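Local coordinates for putative uncharacterized protein (Leishmania major, PDB 3M3I) that is of unknown function but belongs to the cupin superfamily (DUF985), whose members share a beta-barrel fold, and forms a two-chain assembly, at residues Ser80-Met85 / Ala154-Ser159; Gln93-Leu98 / Lys207-Glu212; Arg132-Gly137 / Leu146-Pro151. All coordinates share one frame; numbering follows the deposited sequence.

Contact 1 of 3, residues Ser80-Met85 / Ala154-Ser159; sequences SDETWM and AIFGSS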
ATOM      1  N   SER A  80      10.274 -11.061  -4.925  1.00 75.56           N
ATOM      2  CA  SER A  80       9.618 -10.703  -3.678  1.00 76.22           C
ATOM      3  C   SER A  80       8.127 -10.453  -3.923  1.00 74.48           C
ATOM      4  O   SER A  80       7.712 -10.265  -5.059  1.00 72.76           O
ATOM      5  CB  SER A  80      10.274  -9.455  -3.097  1.00 77.02           C
ATOM      6  OG  SER A  80      11.669  -9.638  -2.964  1.00 78.83           O
ATOM      7  N   ASP A  81       7.337 -10.462  -2.845  1.00 75.35           N
ATOM      8  CA  ASP A  81       5.898 -10.171  -2.900  1.00 74.24           C
ATOM      9  C   ASP A  81       5.666  -8.739  -3.347  1.00 72.84           C
ATOM     10  O   ASP A  81       6.446  -7.849  -3.015  1.00 73.36           O
ATOM     11  CB  ASP A  81       5.234 -10.293  -1.522  1.00 76.08           C
ATOM     12  CG  ASP A  81       5.287 -11.682  -0.942  1.00 78.03           C
ATOM     13  OD1 ASP A  81       5.096 -11.790   0.284  1.00 80.33           O
ATOM     14  OD2 ASP A  81       5.503 -12.662  -1.681  1.00 77.59           O
ATOM     15  N   GLU A  82       4.575  -8.515  -4.063  1.00 71.38           N
ATOM     16  CA  GLU A  82       4.163  -7.174  -4.429  1.00 70.41           C
ATOM     17  C   GLU A  82       2.687  -6.940  -4.076  1.00 70.35           C
ATOM     18  O   GLU A  82       1.803  -7.669  -4.526  1.00 69.95           O
ATOM     19  CB  GLU A  82       4.393  -6.953  -5.911  1.00 69.05           C
ATOM     20  CG  GLU A  82       4.015  -5.556  -6.358  1.00 68.43           C
ATOM     21  CD  GLU A  82       4.291  -5.306  -7.820  1.00 67.68           C
ATOM     22  OE1 GLU A  82       4.007  -6.199  -8.649  1.00 67.23           O
ATOM     23  OE2 GLU A  82       4.778  -4.203  -8.124  1.00 67.84           O
ATOM     24  N   THR A  83       2.436  -5.903  -3.286  1.00 71.00           N
ATOM     25  CA  THR A  83       1.100  -5.623  -2.777  1.00 71.49           C
ATOM     26  C   THR A  83       0.493  -4.459  -3.550  1.00 70.43           C
ATOM     27  O   THR A  83       1.116  -3.404  -3.665  1.00 70.26           O
ATOM     28  CB  THR A  83       1.131  -5.302  -1.245  1.00 73.55           C
ATOM     29  OG1 THR A  83       1.610  -6.443  -0.515  1.00 75.04           O
ATOM     30  CG2 THR A  83      -0.238  -4.941  -0.747  1.00 74.35           C
ATOM     31  N   TRP A  84      -0.727  -4.663  -4.048  1.00 68.94           N
ATOM     32  CA  TRP A  84      -1.450  -3.717  -4.905  1.00 67.06           C
ATOM     33  C   TRP A  84      -2.639  -3.071  -4.186  1.00 66.79           C
ATOM     34  O   TRP A  84      -3.548  -3.773  -3.805  1.00 66.45           O
ATOM     35  CB  TRP A  84      -1.995  -4.474  -6.115  1.00 64.94           C
ATOM     36  CG  TRP A  84      -0.936  -4.973  -7.004  1.00 65.32           C
ATOM     37  CD1 TRP A  84      -0.009  -5.928  -6.720  1.00 66.58           C
ATOM     38  CD2 TRP A  84      -0.685  -4.550  -8.343  1.00 65.08           C
ATOM     39  NE1 TRP A  84       0.815  -6.123  -7.797  1.00 67.06           N
ATOM     40  CE2 TRP A  84       0.427  -5.283  -8.808  1.00 66.31           C
ATOM     41  CE3 TRP A  84      -1.284  -3.612  -9.191  1.00 64.48           C
ATOM     42  CZ2 TRP A  84       0.955  -5.112 -10.078  1.00 67.14           C
ATOM     43  CZ3 TRP A  84      -0.768  -3.446 -10.462  1.00 65.33           C
ATOM     44  CH2 TRP A  84       0.348  -4.195 -10.897  1.00 66.74           C
ATOM     45  N   MET A  85      -2.651  -1.742  -4.058  1.00 67.29           N
ATOM     46  CA  MET A  85      -3.695  -0.997  -3.336  1.00 67.50           C
ATOM     47  C   MET A  85      -4.493  -0.102  -4.281  1.00 65.89           C
ATOM     48  O   MET A  85      -3.915   0.772  -4.890  1.00 66.04           O
ATOM     49  CB  MET A  85      -3.068  -0.071  -2.293  1.00 70.02           C
ATOM     50  CG  MET A  85      -2.926  -0.634  -0.905  1.00 72.60           C
ATOM     51  SD  MET A  85      -1.453  -1.596  -0.573  1.00 74.95           S
ATOM     52  CE  MET A  85      -0.144  -0.691  -1.396  1.00 75.72           C
ATOM     53  N   ALA A 154       5.555 -15.535  -8.703  1.00 66.83           N
ATOM     54  CA  ALA A 154       4.418 -15.609  -9.611  1.00 67.40           C
ATOM     55  C   ALA A 154       4.740 -14.957 -10.954  1.00 67.01           C
ATOM     56  O   ALA A 154       5.406 -13.930 -11.001  1.00 65.86           O
ATOM     57  CB  ALA A 154       3.182 -14.952  -8.986  1.00 67.24           C
ATOM     58  N   ILE A 155       4.288 -15.584 -12.037  1.00 68.37           N
ATOM     59  CA  ILE A 155       4.240 -14.948 -13.352  1.00 68.56           C
ATOM     60  C   ILE A 155       2.901 -14.210 -13.423  1.00 68.33           C
ATOM     61  O   ILE A 155       1.845 -14.836 -13.358  1.00 69.59           O
ATOM     62  CB  ILE A 155       4.344 -15.980 -14.481  1.00 70.76           C
ATOM     63  CG1 ILE A 155       5.705 -16.695 -14.444  1.00 71.36           C
ATOM     64  CG2 ILE A 155       4.144 -15.327 -15.851  1.00 71.49           C
ATOM     65  CD1 ILE A 155       5.715 -18.001 -15.175  1.00 73.99           C
ATOM     66  N   PHE A 156       2.943 -12.885 -13.544  1.00 67.05           N
ATOM     67  CA  PHE A 156       1.734 -12.065 -13.455  1.00 66.86           C
ATOM     68  C   PHE A 156       1.728 -10.789 -14.309  1.00 66.37           C
ATOM     69  O   PHE A 156       2.777 -10.280 -14.708  1.00 65.79           O
ATOM     70  CB  PHE A 156       1.475 -11.690 -12.000  1.00 65.97           C
ATOM     71  CG  PHE A 156       2.460 -10.716 -11.430  1.00 64.46           C
ATOM     72  CD1 PHE A 156       3.772 -11.073 -11.221  1.00 64.08           C
ATOM     73  CD2 PHE A 156       2.065  -9.452 -11.055  1.00 63.81           C
ATOM     74  CE1 PHE A 156       4.667 -10.187 -10.684  1.00 63.17           C
ATOM     75  CE2 PHE A 156       2.964  -8.570 -10.509  1.00 62.88           C
ATOM     76  CZ  PHE A 156       4.256  -8.938 -10.318  1.00 62.60           C
ATOM     77  N   GLY A 157       0.532 -10.262 -14.556  1.00 66.88           N
ATOM     78  CA  GLY A 157       0.375  -9.039 -15.357  1.00 66.71           C
ATOM     79  C   GLY A 157      -0.920  -8.352 -14.997  1.00 66.98           C
ATOM     80  O   GLY A 157      -1.641  -8.863 -14.162  1.00 67.47           O
ATOM     81  N   SER A 158      -1.226  -7.212 -15.615  1.00 67.01           N
ATOM     82  CA  SER A 158      -2.473  -6.527 -15.325  1.00 67.64           C
ATOM     83  C   SER A 158      -3.134  -5.900 -16.548  1.00 68.92           C
ATOM     84  O   SER A 158      -2.477  -5.647 -17.545  1.00 69.01           O
ATOM     85  CB  SER A 158      -2.279  -5.495 -14.206  1.00 66.39           C
ATOM     86  OG  SER A 158      -1.680  -4.304 -14.667  1.00 65.67           O
ATOM     87  N   SER A 159      -4.457  -5.699 -16.460  1.00 70.32           N
ATOM     88  CA  SER A 159      -5.233  -5.106 -17.547  1.00 71.94           C
ATOM     89  C   SER A 159      -6.482  -4.418 -17.028  1.00 73.00           C
ATOM     90  O   SER A 159      -6.904  -4.641 -15.887  1.00 73.01           O
ATOM     91  CB  SER A 159      -5.625  -6.160 -18.593  1.00 74.13           C
ATOM     92  OG  SER A 159      -6.572  -7.070 -18.080  1.00 75.65           O
TER
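Glu-82 and Phe-156 meet with a carboxylate oxygen against a ring edge. Glu-82 OE1 lies in the plane of the phenyl ring, 3.2 Å from Phe-156 CE2 and equally close to CZ, while the carboxylate and ring planes stand 89° apart. Beside it, Trp-84 CZ2 reaches Phe-156 CE2 at 4.0 Å, an edge contact near the plane of both rings, and Trp-84 CH2 comes within 4.3 Å of Ser-158 OG. Within strand 81-87, Trp-84 NE1 also gives the same OE1 a weak hydrogen bond of 3.3 Å, bent to 125°. Glu-82 gets there fully extended, its CG anti to the backbone N (chi1 -179°). The axes of the strands behind these groups are 11.1 Å apart, too far for backbone pairing, so the side chains span the interior between the two sheets of the cupin barrel. Farther out, Val-150 touches both aromatic residues, His-76 meets the ring of Phe-156, and Phe-65 meets that of Trp-84. The chemistry is probably electrostatic as well as apolar: the C-H groups of a phenyl edge carry partial positive charge, so Phe-156 probably complements the buried oxygen that the bent N-H of Trp-84 grips only loosely.

Contact 2 of 3, residues Gln93-Leu98 / Lys207-Glu212; sequences QLHVIL and KQMAYE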
ATOM      1  N   GLN A  93      -7.654  -5.657 -13.242  1.00 62.98           N
ATOM      2  CA  GLN A  93      -7.670  -7.104 -13.306  1.00 63.01           C
ATOM      3  C   GLN A  93      -6.247  -7.615 -13.322  1.00 62.27           C
ATOM      4  O   GLN A  93      -5.475  -7.315 -14.237  1.00 62.90           O
ATOM      5  CB  GLN A  93      -8.434  -7.605 -14.523  1.00 64.76           C
ATOM      6  CG  GLN A  93      -8.649  -9.100 -14.486  1.00 65.15           C
ATOM      7  CD  GLN A  93      -9.456  -9.619 -15.646  1.00 67.55           C
ATOM      8  OE1 GLN A  93     -10.356  -8.957 -16.139  1.00 69.37           O
ATOM      9  NE2 GLN A  93      -9.147 -10.827 -16.073  1.00 67.99           N
ATOM     10  N   LEU A  94      -5.910  -8.366 -12.282  1.00 61.56           N
ATOM     11  CA  LEU A  94      -4.605  -8.953 -12.113  1.00 61.33           C
ATOM     12  C   LEU A  94      -4.696 -10.382 -12.617  1.00 61.63           C
ATOM     13  O   LEU A  94      -5.623 -11.114 -12.257  1.00 61.88           O
ATOM     14  CB  LEU A  94      -4.197  -8.960 -10.638  1.00 61.09           C
ATOM     15  CG  LEU A  94      -3.509  -7.730 -10.073  1.00 61.31           C
ATOM     16  CD1 LEU A  94      -3.472  -7.798  -8.557  1.00 61.75           C
ATOM     17  CD2 LEU A  94      -2.094  -7.667 -10.639  1.00 62.16           C
ATOM     18  N   HIS A  95      -3.733 -10.768 -13.440  1.00 62.09           N
ATOM     19  CA  HIS A  95      -3.659 -12.103 -14.008  1.00 62.56           C
ATOM     20  C   HIS A  95      -2.464 -12.778 -13.368  1.00 62.49           C
ATOM     21  O   HIS A  95      -1.334 -12.505 -13.762  1.00 63.25           O
ATOM     22  CB  HIS A  95      -3.466 -12.017 -15.528  1.00 63.91           C
ATOM     23  CG  HIS A  95      -4.553 -11.267 -16.237  1.00 64.76           C
ATOM     24  ND1 HIS A  95      -5.376 -11.853 -17.174  1.00 66.31           N
ATOM     25  CD2 HIS A  95      -4.942  -9.973 -16.150  1.00 64.74           C
ATOM     26  CE1 HIS A  95      -6.223 -10.951 -17.633  1.00 67.42           C
ATOM     27  NE2 HIS A  95      -5.986  -9.806 -17.020  1.00 66.32           N
ATOM     28  N   VAL A  96      -2.697 -13.650 -12.402  1.00 62.24           N
ATOM     29  CA  VAL A  96      -1.621 -14.206 -11.579  1.00 62.66           C
ATOM     30  C   VAL A  96      -1.462 -15.714 -11.799  1.00 63.17           C
ATOM     31  O   VAL A  96      -2.360 -16.482 -11.473  1.00 63.29           O
ATOM     32  CB  VAL A  96      -1.900 -13.949 -10.071  1.00 62.78           C
ATOM     33  CG1 VAL A  96      -0.763 -14.460  -9.212  1.00 64.01           C
ATOM     34  CG2 VAL A  96      -2.124 -12.466  -9.804  1.00 62.38           C
ATOM     35  N   ILE A  97      -0.329 -16.146 -12.349  1.00 63.94           N
ATOM     36  CA  ILE A  97      -0.012 -17.569 -12.390  1.00 64.61           C
ATOM     37  C   ILE A  97       0.948 -17.837 -11.231  1.00 65.63           C
ATOM     38  O   ILE A  97       2.051 -17.321 -11.215  1.00 66.68           O
ATOM     39  CB  ILE A  97       0.637 -18.007 -13.719  1.00 65.46           C
ATOM     40  CG1 ILE A  97      -0.157 -17.498 -14.928  1.00 65.34           C
ATOM     41  CG2 ILE A  97       0.749 -19.526 -13.749  1.00 66.08           C
ATOM     42  CD1 ILE A  97       0.650 -17.414 -16.219  1.00 66.98           C
ATOM     43  N   LEU A  98       0.518 -18.616 -10.247  1.00 66.03           N
ATOM     44  CA  LEU A  98       1.323 -18.842  -9.046  1.00 67.71           C
ATOM     45  C   LEU A  98       2.334 -19.932  -9.313  1.00 69.13           C
ATOM     46  O   LEU A  98       2.028 -20.865 -10.026  1.00 68.74           O
ATOM     47  CB  LEU A  98       0.438 -19.269  -7.871  1.00 68.45           C
ATOM     48  CG  LEU A  98      -0.755 -18.390  -7.502  1.00 67.62           C
ATOM     49  CD1 LEU A  98      -1.640 -19.147  -6.510  1.00 69.34           C
ATOM     50  CD2 LEU A  98      -0.312 -17.054  -6.909  1.00 67.75           C
ATOM     51  N   LYS A 207      -1.205 -15.746 -24.558  1.00 67.54           N
ATOM     52  CA  LYS A 207      -1.444 -14.962 -25.772  1.00 68.20           C
ATOM     53  C   LYS A 207      -2.141 -13.620 -25.528  1.00 67.87           C
ATOM     54  O   LYS A 207      -2.003 -12.710 -26.322  1.00 68.24           O
ATOM     55  CB  LYS A 207      -2.218 -15.790 -26.813  1.00 69.72           C
ATOM     56  CG  LYS A 207      -1.311 -16.783 -27.564  1.00 70.45           C
ATOM     57  CD  LYS A 207      -2.069 -17.632 -28.552  1.00 72.12           C
ATOM     58  CE  LYS A 207      -1.101 -18.488 -29.375  1.00 73.04           C
ATOM     59  NZ  LYS A 207      -1.735 -19.065 -30.609  1.00 74.88           N
ATOM     60  N   GLN A 208      -2.887 -13.505 -24.431  1.00 67.40           N
ATOM     61  CA  GLN A 208      -3.548 -12.258 -24.045  1.00 67.21           C
ATOM     62  C   GLN A 208      -2.568 -11.320 -23.361  1.00 66.12           C
ATOM     63  O   GLN A 208      -2.543 -10.143 -23.676  1.00 66.30           O
ATOM     64  CB  GLN A 208      -4.734 -12.545 -23.111  1.00 67.35           C
ATOM     65  CG  GLN A 208      -5.479 -11.293 -22.553  1.00 67.31           C
ATOM     66  CD  GLN A 208      -6.635 -11.659 -21.620  1.00 67.65           C
ATOM     67  OE1 GLN A 208      -7.230 -12.743 -21.736  1.00 68.38           O
ATOM     68  NE2 GLN A 208      -6.956 -10.765 -20.688  1.00 67.33           N
ATOM     69  N   MET A 209      -1.746 -11.839 -22.444  1.00 65.19           N
ATOM     70  CA  MET A 209      -0.938 -10.976 -21.547  1.00 64.20           C
ATOM     71  C   MET A 209       0.572 -10.945 -21.755  1.00 63.76           C
ATOM     72  O   MET A 209       1.235 -10.135 -21.123  1.00 63.15           O
ATOM     73  CB  MET A 209      -1.215 -11.332 -20.082  1.00 63.55           C
ATOM     74  CG  MET A 209      -2.671 -11.135 -19.647  1.00 64.04           C
ATOM     75  SD  MET A 209      -3.256  -9.436 -19.845  1.00 64.42           S
ATOM     76  CE  MET A 209      -2.074  -8.523 -18.846  1.00 63.40           C
ATOM     77  N   ALA A 210       1.130 -11.811 -22.592  1.00 64.19           N
ATOM     78  CA  ALA A 210       2.577 -11.795 -22.831  1.00 63.99           C
ATOM     79  C   ALA A 210       2.899 -11.037 -24.101  1.00 64.81           C
ATOM     80  O   ALA A 210       2.112 -11.046 -25.055  1.00 65.72           O
ATOM     81  CB  ALA A 210       3.134 -13.206 -22.910  1.00 64.18           C
ATOM     82  N   TYR A 211       4.056 -10.375 -24.107  1.00 64.66           N
ATOM     83  CA  TYR A 211       4.563  -9.696 -25.294  1.00 65.66           C
ATOM     84  C   TYR A 211       4.712 -10.685 -26.439  1.00 66.60           C
ATOM     85  O   TYR A 211       5.151 -11.827 -26.228  1.00 66.41           O
ATOM     86  CB  TYR A 211       5.921  -9.065 -25.022  1.00 65.49           C
ATOM     87  CG  TYR A 211       5.890  -7.678 -24.404  1.00 65.29           C
ATOM     88  CD1 TYR A 211       5.289  -6.604 -25.062  1.00 66.25           C
ATOM     89  CD2 TYR A 211       6.519  -7.425 -23.185  1.00 64.37           C
ATOM     90  CE1 TYR A 211       5.296  -5.324 -24.501  1.00 66.35           C
ATOM     91  CE2 TYR A 211       6.524  -6.166 -22.626  1.00 64.40           C
ATOM     92  CZ  TYR A 211       5.921  -5.122 -23.283  1.00 65.42           C
ATOM     93  OH  TYR A 211       5.949  -3.868 -22.713  1.00 65.69           O
ATOM     94  N   GLU A 212       4.330 -10.238 -27.638  1.00 67.80           N
ATOM     95  CA  GLU A 212       4.531 -10.999 -28.884  1.00 69.01           C
ATOM     96  C   GLU A 212       5.733 -10.443 -29.641  1.00 69.89           C
ATOM     97  O   GLU A 212       6.779 -11.083 -29.702  1.00 69.99           O
ATOM     98  CB  GLU A 212       3.290 -10.937 -29.789  1.00 70.06           C
TER
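His-95 and Met-209 are the residues whose CA atoms come nearest, 8.1 Å apart, where the last turn of helix 203-209 comes up to strand 92-98. The end of the helix thereby packs on the outward face of one sheet of the cupin barrel at His-95, which points to the helix, whereas its neighbour Leu-94 points the other way and touches Trp-84 of the interior. The main interaction is Met-aromatic. Met-209 SD sits 3.9 Å from the centroid of the imidazole, 8° off the ring normal, which places the sulfur almost squarely over the centre. Its CG lies over the same ring in a CH-pi contact, nearest to His-95 ND1 at 3.7 Å, and Met-209 CE extends toward the far rim, 4.2 Å from His-95 CD2. That placement follows from two successive bends in the methionine, at chi2 and chi3, which fold the thioether across the ring instead of letting it run past. The ring's rotation is set chiefly by NE2, hydrogen-bonded to Ser-159 OG on the neighbouring strand; ND1 adds a weak bond with Tyr-131 OH. Met-209 is backed by Leu-75, and at Ala-210 the chain leaves helical geometry, its carbonyl oxygen accepting a bond from Gln-192 NE2. Gln-208, at the exposed margin, extends its whole chain toward the histidine and presents an amide almost perpendicular to the imidazole, the planes 82° apart. Its approach is a close packing contact and not a hydrogen bond, for Gln-208 NE2 meets a carbon, His-95 CE1, at 3.1 Å, while its distance to His-95 NE2 is 3.9 Å.

Contact 3 of 3, residues Arg132-Gly137 / Leu146-Pro151; sequences RRVLVG and LQYTVP
Tyr-148 lies against Val-134 and Val-136 where the two sheets of the cupin barrel face each other, strand 130-136 at the edge of one sheet and strand 147-150 in the other. From the backbone outward, Tyr-148 CB comes first, 4.2 Å from Val-136 CG2. With CG anti to the backbone N (chi1 175°), the ring then runs out with one face against Val-134. Its CG and CD1 face one methyl, Val-134 CG1 being 3.8 Å from Tyr-148 CD1. That methyl makes the CH-pi contact, 4.0 Å from the ring centroid and 19° off the normal, displaced toward the rim. Farther along, the second methyl takes over on the same face: Val-134 CG2 is 3.9 Å from Tyr-148 CZ and equally near CE1. At the tip, Tyr-148 OH is still 4.1 Å from Val-134 CG2, so the two branches of one valine follow the ring nearly along its full length. Val-150 CG2, from within the same strand, lies at the ring edge in its plane, and Arg-106 adds a cation-pi contact. The adjacent Gln-147 points away from this contact and bonds through both ends of its amide to Thr-62 and Ser-175 of the second subunit. The backbones converge where the connecting loop closes, Gly-137 pairing with Leu-145. Next to that pair, Gly-137 O and Leu-146 N are 3.2 Å apart, but the angle is too poor for a hydrogen bond. The same oxygen instead receives a CA-H...O contact from Leu-146 CA at 3.4 Å, with an angle of 122° at the hydrogen, and the leucine branch atom CD2 packs 3.6 Å from Gly-137 O.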
ATOM      1  N   ARG A 132      -5.059 -17.443 -11.362  1.00 89.96           N
ATOM      2  CA  ARG A 132      -6.008 -16.704 -10.546  1.00 92.59           C
ATOM      3  C   ARG A 132      -6.261 -15.331 -11.139  1.00 90.64           C
ATOM      4  O   ARG A 132      -5.328 -14.546 -11.325  1.00 85.44           O
ATOM      5  CB  ARG A 132      -5.488 -16.578  -9.116  1.00 91.34           C
ATOM      6  CG  ARG A 132      -5.412 -17.924  -8.396  1.00 96.00           C
ATOM      7  CD  ARG A 132      -5.806 -17.797  -6.941  1.00100.69           C
ATOM      8  NE  ARG A 132      -5.630 -19.038  -6.188  1.00106.64           N
ATOM      9  CZ  ARG A 132      -6.450 -20.088  -6.233  1.00115.05           C
ATOM     10  NH1 ARG A 132      -7.518 -20.095  -7.025  1.00118.25           N
ATOM     11  NH2 ARG A 132      -6.189 -21.155  -5.492  1.00121.49           N
ATOM     12  N   ARG A 133      -7.526 -15.065 -11.453  1.00 96.12           N
ATOM     13  CA  ARG A 133      -7.969 -13.746 -11.878  1.00 96.57           C
ATOM     14  C   ARG A 133      -8.434 -12.985 -10.639  1.00 98.03           C
ATOM     15  O   ARG A 133      -9.319 -13.442  -9.918  1.00103.64           O
ATOM     16  CB  ARG A 133      -9.098 -13.874 -12.910  1.00103.16           C
ATOM     17  CG  ARG A 133      -9.781 -12.561 -13.318  1.00106.25           C
ATOM     18  CD  ARG A 133     -10.877 -12.825 -14.357  1.00114.05           C
ATOM     19  NE  ARG A 133     -11.773 -11.682 -14.530  1.00119.38           N
ATOM     20  CZ  ARG A 133     -12.759 -11.349 -13.695  1.00124.25           C
ATOM     21  NH1 ARG A 133     -12.998 -12.068 -12.601  1.00124.97           N
ATOM     22  NH2 ARG A 133     -13.511 -10.281 -13.951  1.00129.72           N
ATOM     23  N   VAL A 134      -7.820 -11.834 -10.386  1.00 94.12           N
ATOM     24  CA  VAL A 134      -8.166 -11.008  -9.235  1.00 95.92           C
ATOM     25  C   VAL A 134      -8.491  -9.597  -9.702  1.00 97.37           C
ATOM     26  O   VAL A 134      -7.747  -9.015 -10.487  1.00 94.12           O
ATOM     27  CB  VAL A 134      -7.008 -10.980  -8.225  1.00 91.10           C
ATOM     28  CG1 VAL A 134      -7.322 -10.082  -7.044  1.00 93.87           C
ATOM     29  CG2 VAL A 134      -6.693 -12.388  -7.754  1.00 91.23           C
ATOM     30  N   LEU A 135      -9.618  -9.062  -9.236  1.00 63.69           N
ATOM     31  CA  LEU A 135      -9.978  -7.667  -9.486  1.00 63.54           C
ATOM     32  C   LEU A 135      -9.580  -6.843  -8.281  1.00 61.72           C
ATOM     33  O   LEU A 135     -10.117  -7.046  -7.229  1.00 60.65           O
ATOM     34  CB  LEU A 135     -11.476  -7.521  -9.716  1.00 64.33           C
ATOM     35  CG  LEU A 135     -12.033  -8.094 -11.021  1.00 66.87           C
ATOM     36  CD1 LEU A 135     -13.532  -8.333 -10.909  1.00 67.62           C
ATOM     37  CD2 LEU A 135     -11.724  -7.177 -12.172  1.00 69.13           C
ATOM     38  N   VAL A 136      -8.625  -5.931  -8.438  1.00 61.84           N
ATOM     39  CA  VAL A 136      -8.278  -4.954  -7.399  1.00 60.72           C
ATOM     40  C   VAL A 136      -9.187  -3.751  -7.601  1.00 61.63           C
ATOM     41  O   VAL A 136      -9.126  -3.097  -8.642  1.00 63.51           O
ATOM     42  CB  VAL A 136      -6.787  -4.525  -7.513  1.00 61.05           C
ATOM     43  CG1 VAL A 136      -6.471  -3.320  -6.587  1.00 60.54           C
ATOM     44  CG2 VAL A 136      -5.892  -5.699  -7.195  1.00 60.97           C
ATOM     45  N   GLY A 137     -10.053  -3.475  -6.627  1.00 61.05           N
ATOM     46  CA  GLY A 137     -11.091  -2.438  -6.807  1.00 62.81           C
ATOM     47  C   GLY A 137     -11.828  -2.108  -5.523  1.00 62.49           C
ATOM     48  O   GLY A 137     -11.507  -2.660  -4.467  1.00 60.89           O
ATOM     49  N   LEU A 146      -9.762  -4.225  -2.316  1.00 58.45           N
ATOM     50  CA  LEU A 146      -9.043  -2.963  -2.185  1.00 58.77           C
ATOM     51  C   LEU A 146      -7.540  -3.146  -2.102  1.00 58.53           C
ATOM     52  O   LEU A 146      -6.779  -2.260  -2.471  1.00 58.95           O
ATOM     53  CB  LEU A 146      -9.491  -2.205  -0.946  1.00 59.56           C
ATOM     54  CG  LEU A 146     -10.852  -1.519  -0.919  1.00 60.87           C
ATOM     55  CD1 LEU A 146     -11.126  -1.114   0.502  1.00 62.01           C
ATOM     56  CD2 LEU A 146     -10.925  -0.306  -1.868  1.00 62.25           C
ATOM     57  N   GLN A 147      -7.122  -4.303  -1.607  1.00 58.45           N
ATOM     58  CA  GLN A 147      -5.715  -4.647  -1.447  1.00 59.03           C
ATOM     59  C   GLN A 147      -5.539  -6.113  -1.857  1.00 59.56           C
ATOM     60  O   GLN A 147      -6.427  -6.923  -1.652  1.00 59.62           O
ATOM     61  CB  GLN A 147      -5.339  -4.422   0.021  1.00 59.94           C
ATOM     62  CG  GLN A 147      -3.897  -4.681   0.390  1.00 61.34           C
ATOM     63  CD  GLN A 147      -3.682  -4.883   1.889  1.00 63.14           C
ATOM     64  OE1 GLN A 147      -2.914  -5.725   2.280  1.00 65.08           O
ATOM     65  NE2 GLN A 147      -4.336  -4.079   2.720  1.00 63.23           N
ATOM     66  N   TYR A 148      -4.392  -6.441  -2.437  1.00 60.48           N
ATOM     67  CA  TYR A 148      -4.042  -7.811  -2.797  1.00 61.96           C
ATOM     68  C   TYR A 148      -2.539  -7.914  -3.045  1.00 63.79           C
ATOM     69  O   TYR A 148      -1.925  -6.982  -3.565  1.00 63.53           O
ATOM     70  CB  TYR A 148      -4.810  -8.263  -4.033  1.00 61.60           C
ATOM     71  CG  TYR A 148      -4.400  -9.629  -4.515  1.00 63.73           C
ATOM     72  CD1 TYR A 148      -5.038 -10.779  -4.050  1.00 64.77           C
ATOM     73  CD2 TYR A 148      -3.349  -9.779  -5.410  1.00 65.38           C
ATOM     74  CE1 TYR A 148      -4.649 -12.045  -4.490  1.00 67.51           C
ATOM     75  CE2 TYR A 148      -2.960 -11.027  -5.845  1.00 68.10           C
ATOM     76  CZ  TYR A 148      -3.602 -12.154  -5.382  1.00 69.22           C
ATOM     77  OH  TYR A 148      -3.192 -13.382  -5.832  1.00 72.64           O
ATOM     78  N   THR A 149      -1.967  -9.062  -2.672  1.00 72.19           N
ATOM     79  CA  THR A 149      -0.529  -9.315  -2.716  1.00 70.43           C
ATOM     80  C   THR A 149      -0.186 -10.439  -3.689  1.00 69.38           C
ATOM     81  O   THR A 149      -0.662 -11.558  -3.544  1.00 70.65           O
ATOM     82  CB  THR A 149       0.023  -9.680  -1.323  1.00 71.80           C
ATOM     83  OG1 THR A 149      -0.086  -8.548  -0.465  1.00 72.97           O
ATOM     84  CG2 THR A 149       1.489 -10.084  -1.393  1.00 70.36           C
ATOM     85  N   VAL A 150       0.662 -10.125  -4.672  1.00 67.44           N
ATOM     86  CA  VAL A 150       1.094 -11.088  -5.677  1.00 66.75           C
ATOM     87  C   VAL A 150       2.324 -11.770  -5.105  1.00 66.55           C
ATOM     88  O   VAL A 150       3.316 -11.104  -4.857  1.00 65.74           O
ATOM     89  CB  VAL A 150       1.429 -10.396  -7.018  1.00 65.34           C
ATOM     90  CG1 VAL A 150       1.894 -11.411  -8.043  1.00 65.23           C
ATOM     91  CG2 VAL A 150       0.216  -9.638  -7.534  1.00 65.75           C
ATOM     92  N   PRO A 151       2.260 -13.091  -4.857  1.00 67.63           N
ATOM     93  CA  PRO A 151       3.407 -13.691  -4.178  1.00 67.75           C
ATOM     94  C   PRO A 151       4.645 -13.701  -5.068  1.00 66.50           C
ATOM     95  O   PRO A 151       4.521 -13.858  -6.282  1.00 66.07           O
ATOM     96  CB  PRO A 151       2.939 -15.118  -3.878  1.00 69.43           C
ATOM     97  CG  PRO A 151       1.437 -15.068  -3.965  1.00 70.59           C
ATOM     98  CD  PRO A 151       1.170 -14.066  -5.043  1.00 69.19           C
TER

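From the N terminus the chain enters contact 1 at 80-85, then contact 2 at 93-98, and both remain open. Contact 3 closes first, 132-137 meeting 146-151 after a short loop, and is nested inside the other two. Contact 1 closes at 154-159. Contact 2 is completed last, when 207-212 returns near the C terminus, so contacts 1 and 2 cross. Contacts 1 and 3 join the two sheets of the barrel; contact 2 adds the C-terminal helix to the outside of one. Backbone pairing merges them: 93-98 lies between 132-137 and 154-159, and 80-85 pairs with 146-151. Contacts 1 and 3 also reach the second subunit.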